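Local coordinates for hypothetical protein, GDSL-like Lipase/Acylhydrolase family protein (Bacteroides uniformis, PDB 4M8K), which probably hydrolyses ester bonds as a GDSL-type lipase or acylhydrolase, its natural substrate not being known, at residues 101-106 against 147-152; 107-112 against 155-160. All coordinates share one frame; numbering follows the deposited sequence.

Both contacts lay the same loop, which runs from strand 75-81 to strand 114-118, along helix 146-160: interaction 1 uses residues 101-106 and the helix's early part, interaction 2 the continuation 107-112 and its last turns. Their centres are about 12 Å apart. I106 joins them, since its CD1 lies 3.5 Å from S156 CB and 3.8 Å from L160 CD1, while its other branch, CG2, sits 4.0 Å from L157 CD2. R105 NH2 donates to the carbonyl of G27, which opens the Gly-Asp-Ser sequence that in this family usually carries the nucleophilic serine, so interaction 1 probably borders the active-site region. Neither contact itself contains a residue known to be catalytic.

Interaction 1. Residues 101-106 against 147-152; sequences SFITRI and RPAFCY
I103 lies across the edge of the Y152 ring, its side chain at about a right angle to the tyrosine. The CG2 methyl comes in near the ring plane, 3.8 Å from Y152 CD1, so this is an edge contact rather than a stack; I103 CB is equally close to the same carbon. CG1 of I103 sits between its backbone N and carbonyl carbon (chi1 60°), and with the chain extended beyond it (chi2 -177°) CD1 ends 4.1 Å from A149 CB. The branch methyl CG2 also rests 3.4 Å from A149 O, against the helix backbone itself. With CG swung anti to its backbone N (chi1 167°), the Y152 ring lies alongside I103, and its CE1 comes within 4.5 Å of I106 CD1, an oblique approach. W138 meets the same ring edge-to-face. Replacing Y152 with an alanine would probably open a gap beside I103 and I106 and leave W138 without its aromatic mate. No hydrogen bond crosses here: it is a buried apolar seam tying a strand-connecting loop to helix 146-160, in a three-layer alpha/beta/alpha fold with the parallel strand order 2-1-3-4-5 of the SGNH hydrolases.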
# COMPACT_ATOMS: atom_id res chain seq x y z
N SER A 101 7.83 -8.32 -4.32
CA SER A 101 6.74 -7.59 -4.92
C SER A 101 5.49 -7.76 -4.10
O SER A 101 5.40 -8.73 -3.34
CB SER A 101 6.55 -8.06 -6.36
OG SER A 101 6.32 -9.44 -6.39
N PHE A 102 4.51 -6.85 -4.25
CA PHE A 102 3.31 -6.89 -3.39
C PHE A 102 2.69 -8.27 -3.54
O PHE A 102 2.22 -8.85 -2.60
CB PHE A 102 2.27 -5.85 -3.75
CG PHE A 102 2.54 -4.47 -3.19
CD1 PHE A 102 3.80 -3.95 -3.10
CD2 PHE A 102 1.48 -3.69 -2.78
CE1 PHE A 102 4.01 -2.70 -2.55
CE2 PHE A 102 1.67 -2.42 -2.30
CZ PHE A 102 2.94 -1.93 -2.17
N ILE A 103 2.69 -8.78 -4.76
CA ILE A 103 1.95 -10.01 -5.09
C ILE A 103 2.56 -11.25 -4.47
O ILE A 103 1.90 -12.30 -4.38
CB ILE A 103 1.72 -10.16 -6.60
CG1 ILE A 103 3.04 -10.21 -7.38
CG2 ILE A 103 0.82 -9.03 -7.11
CD1 ILE A 103 2.78 -10.28 -8.88
N THR A 104 3.76 -11.13 -3.94
CA THR A 104 4.40 -12.22 -3.23
C THR A 104 4.19 -12.15 -1.73
O THR A 104 4.55 -13.08 -1.04
CB THR A 104 5.91 -12.24 -3.51
OG1 THR A 104 6.54 -11.13 -2.86
CG2 THR A 104 6.19 -12.17 -5.01
N ARG A 105 3.60 -11.06 -1.23
CA ARG A 105 3.46 -10.85 0.22
C ARG A 105 2.05 -10.95 0.74
O ARG A 105 1.80 -10.74 1.91
CB ARG A 105 4.05 -9.50 0.53
CG ARG A 105 5.59 -9.57 0.50
CD ARG A 105 6.25 -8.26 0.08
NE ARG A 105 5.73 -7.15 0.85
CZ ARG A 105 5.60 -5.91 0.44
NH1 ARG A 105 6.00 -5.53 -0.76
NH2 ARG A 105 5.06 -5.04 1.24
N ILE A 106 1.11 -11.31 -0.15
CA ILE A 106 -0.32 -11.31 0.13
C ILE A 106 -0.81 -12.34 1.16
O ILE A 106 -1.87 -12.14 1.69
CB ILE A 106 -1.13 -11.54 -1.19
CG1 ILE A 106 -0.70 -12.82 -1.89
CG2 ILE A 106 -0.94 -10.36 -2.13
CD1 ILE A 106 -1.64 -13.18 -3.05
N ARG A 147 -0.32 -3.93 -15.15
CA ARG A 147 -1.74 -4.24 -15.15
C ARG A 147 -2.06 -5.70 -14.77
O ARG A 147 -2.90 -5.90 -13.89
CB ARG A 147 -2.39 -3.88 -16.47
CG ARG A 147 -2.47 -2.37 -16.67
CD ARG A 147 -2.83 -2.06 -18.11
NE ARG A 147 -2.92 -0.62 -18.38
CZ ARG A 147 -2.95 -0.10 -19.60
NH1 ARG A 147 -2.85 -0.89 -20.67
NH2 ARG A 147 -3.06 1.22 -19.78
N PRO A 148 -1.40 -6.71 -15.40
CA PRO A 148 -1.69 -8.06 -14.91
C PRO A 148 -1.39 -8.24 -13.41
O PRO A 148 -2.18 -8.86 -12.71
CB PRO A 148 -0.79 -8.94 -15.76
CG PRO A 148 -0.46 -8.13 -17.00
CD PRO A 148 -0.47 -6.70 -16.55
N ALA A 149 -0.26 -7.69 -12.92
CA ALA A 149 0.10 -7.81 -11.50
C ALA A 149 -0.92 -7.19 -10.53
O ALA A 149 -1.26 -7.84 -9.55
CB ALA A 149 1.48 -7.23 -11.26
N PHE A 150 -1.43 -6.00 -10.84
CA PHE A 150 -2.40 -5.32 -10.00
C PHE A 150 -3.74 -6.00 -10.07
O PHE A 150 -4.44 -6.13 -9.07
CB PHE A 150 -2.52 -3.83 -10.38
CG PHE A 150 -3.26 -3.03 -9.37
CD1 PHE A 150 -2.67 -2.64 -8.17
CD2 PHE A 150 -4.58 -2.66 -9.61
CE1 PHE A 150 -3.40 -1.95 -7.21
CE2 PHE A 150 -5.30 -1.91 -8.68
CZ PHE A 150 -4.71 -1.56 -7.48
N CYS A 151 -4.12 -6.48 -11.26
CA CYS A 151 -5.30 -7.34 -11.32
C CYS A 151 -5.11 -8.58 -10.42
O CYS A 151 -6.02 -8.99 -9.70
CB CYS A 151 -5.56 -7.80 -12.76
SG CYS A 151 -6.00 -6.51 -13.99
N TYR A 152 -3.94 -9.24 -10.53
CA TYR A 152 -3.74 -10.49 -9.80
C TYR A 152 -3.81 -10.17 -8.30
O TYR A 152 -4.33 -10.95 -7.49
CB TYR A 152 -2.44 -11.18 -10.25
CG TYR A 152 -1.93 -12.33 -9.37
CD1 TYR A 152 -1.16 -12.09 -8.23
CD2 TYR A 152 -2.20 -13.64 -9.68
CE1 TYR A 152 -0.67 -13.14 -7.43
CE2 TYR A 152 -1.69 -14.69 -8.91
CZ TYR A 152 -0.94 -14.44 -7.80
OH TYR A 152 -0.49 -15.47 -7.04

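Interaction 2. Residues 107-112 against 155-160; sequences HNLGTP and ASLKQL
The imidazole of H107 carries the CD1 methyl of L160 over one face. That methyl stands 4.0 Å from the ring centroid and only 13° off the normal, a CH-pi contact, yet it is displaced toward the rim and has CE1 as its nearest ring atom at 3.9 Å. The second methyl, L160 CD2, comes just as close to CE1, so the forked end of the leucine meets that corner of the ring with both branches. The H107 side chain and L160 cross at about a right angle. CG of H107 is anti to the carbonyl carbon (chi1 -60°), and this brings the ring to the helix although the side chain does not set out toward it.

Deeper in, L109 and L157 meet through single methyls, CD1 of the first 4.1 Å from CD2 of the second, again with the side chains crossed. This buried pair is purely apolar, whereas the histidine is exposed.

The loop is also bonded to the sheet: L109 O accepts from S24 OG of strand 22-27, while N108 and T111 bond to R78, N80 and E77 of strand 75-81. From the helix, L157 also touches I166 of strand 165-170, and A155 and K158 lean on Y189 of helix 176-189. The contact thus joins the last turns of helix 146-160 to the loop leading into strand 114-118.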
# COMPACT_ATOMS: atom_id res chain seq x y z
N HIS A 107 -0.03 -13.38 1.45
CA HIS A 107 -0.35 -14.34 2.52
C HIS A 107 0.09 -13.92 3.91
O HIS A 107 -0.26 -14.60 4.88
CB HIS A 107 0.26 -15.73 2.25
CG HIS A 107 -0.21 -16.38 0.99
ND1 HIS A 107 -1.21 -17.32 0.96
CD2 HIS A 107 0.19 -16.21 -0.30
CE1 HIS A 107 -1.41 -17.71 -0.28
NE2 HIS A 107 -0.57 -17.06 -1.07
N ASN A 108 0.87 -12.86 4.05
CA ASN A 108 1.41 -12.52 5.35
C ASN A 108 0.89 -11.17 5.82
O ASN A 108 1.64 -10.18 5.87
CB ASN A 108 2.94 -12.58 5.27
CG ASN A 108 3.61 -12.55 6.61
OD1 ASN A 108 3.05 -12.86 7.66
ND2 ASN A 108 4.88 -12.15 6.57
N LEU A 109 -0.40 -11.14 6.19
CA LEU A 109 -1.09 -9.95 6.66
C LEU A 109 -1.89 -10.16 7.95
O LEU A 109 -2.71 -9.32 8.32
CB LEU A 109 -2.05 -9.48 5.57
CG LEU A 109 -1.38 -9.06 4.25
CD1 LEU A 109 -2.45 -8.68 3.24
CD2 LEU A 109 -0.47 -7.90 4.47
N GLY A 110 -1.68 -11.32 8.58
CA GLY A 110 -2.43 -11.72 9.76
C GLY A 110 -3.88 -12.04 9.44
O GLY A 110 -4.19 -12.58 8.37
N THR A 111 -4.77 -11.61 10.34
CA THR A 111 -6.22 -11.81 10.17
C THR A 111 -6.94 -10.47 10.22
O THR A 111 -7.63 -10.15 11.15
CB THR A 111 -6.79 -12.78 11.27
OG1 THR A 111 -6.02 -13.98 11.27
CG2 THR A 111 -8.20 -13.21 10.97
N PRO A 112 -6.80 -9.67 9.17
CA PRO A 112 -7.38 -8.36 9.16
C PRO A 112 -8.84 -8.35 8.80
O PRO A 112 -9.33 -9.25 8.11
CB PRO A 112 -6.62 -7.64 8.06
CG PRO A 112 -6.29 -8.75 7.09
CD PRO A 112 -6.10 -9.98 7.91
N ALA A 155 -7.43 -9.60 -7.19
CA ALA A 155 -8.18 -10.85 -7.39
C ALA A 155 -7.83 -11.80 -6.29
O ALA A 155 -8.69 -12.39 -5.68
CB ALA A 155 -7.85 -11.46 -8.75
N SER A 156 -6.53 -11.91 -6.01
CA SER A 156 -6.01 -12.81 -4.96
C SER A 156 -6.32 -12.36 -3.55
O SER A 156 -6.67 -13.22 -2.73
CB SER A 156 -4.49 -12.98 -5.07
OG SER A 156 -4.15 -13.49 -6.34
N LEU A 157 -6.21 -11.05 -3.25
CA LEU A 157 -6.63 -10.55 -1.95
C LEU A 157 -8.11 -10.85 -1.67
O LEU A 157 -8.48 -11.25 -0.55
CB LEU A 157 -6.40 -9.07 -1.82
CG LEU A 157 -4.94 -8.72 -1.64
CD1 LEU A 157 -4.79 -7.20 -1.70
CD2 LEU A 157 -4.40 -9.33 -0.36
N LYS A 158 -8.97 -10.66 -2.67
CA LYS A 158 -10.40 -10.94 -2.51
C LYS A 158 -10.67 -12.43 -2.23
O LYS A 158 -11.54 -12.74 -1.45
CB LYS A 158 -11.21 -10.46 -3.72
CG LYS A 158 -11.44 -8.96 -3.72
CD LYS A 158 -11.98 -8.43 -5.03
CE LYS A 158 -13.37 -8.93 -5.35
NZ LYS A 158 -14.30 -8.55 -4.30
N GLN A 159 -9.90 -13.33 -2.82
CA GLN A 159 -10.06 -14.76 -2.56
C GLN A 159 -9.51 -15.17 -1.19
O GLN A 159 -10.16 -15.91 -0.44
CB GLN A 159 -9.43 -15.58 -3.70
CG GLN A 159 -9.50 -17.06 -3.45
CD GLN A 159 -9.23 -17.88 -4.69
OE1 GLN A 159 -8.16 -18.48 -4.83
NE2 GLN A 159 -10.17 -17.86 -5.62
N LEU A 160 -8.30 -14.69 -0.85
CA LEU A 160 -7.70 -15.01 0.45
C LEU A 160 -8.46 -14.40 1.65
O LEU A 160 -8.49 -15.02 2.74
CB LEU A 160 -6.24 -14.57 0.50
CG LEU A 160 -5.33 -15.33 -0.48
CD1 LEU A 160 -3.96 -14.72 -0.47
CD2 LEU A 160 -5.24 -16.79 -0.11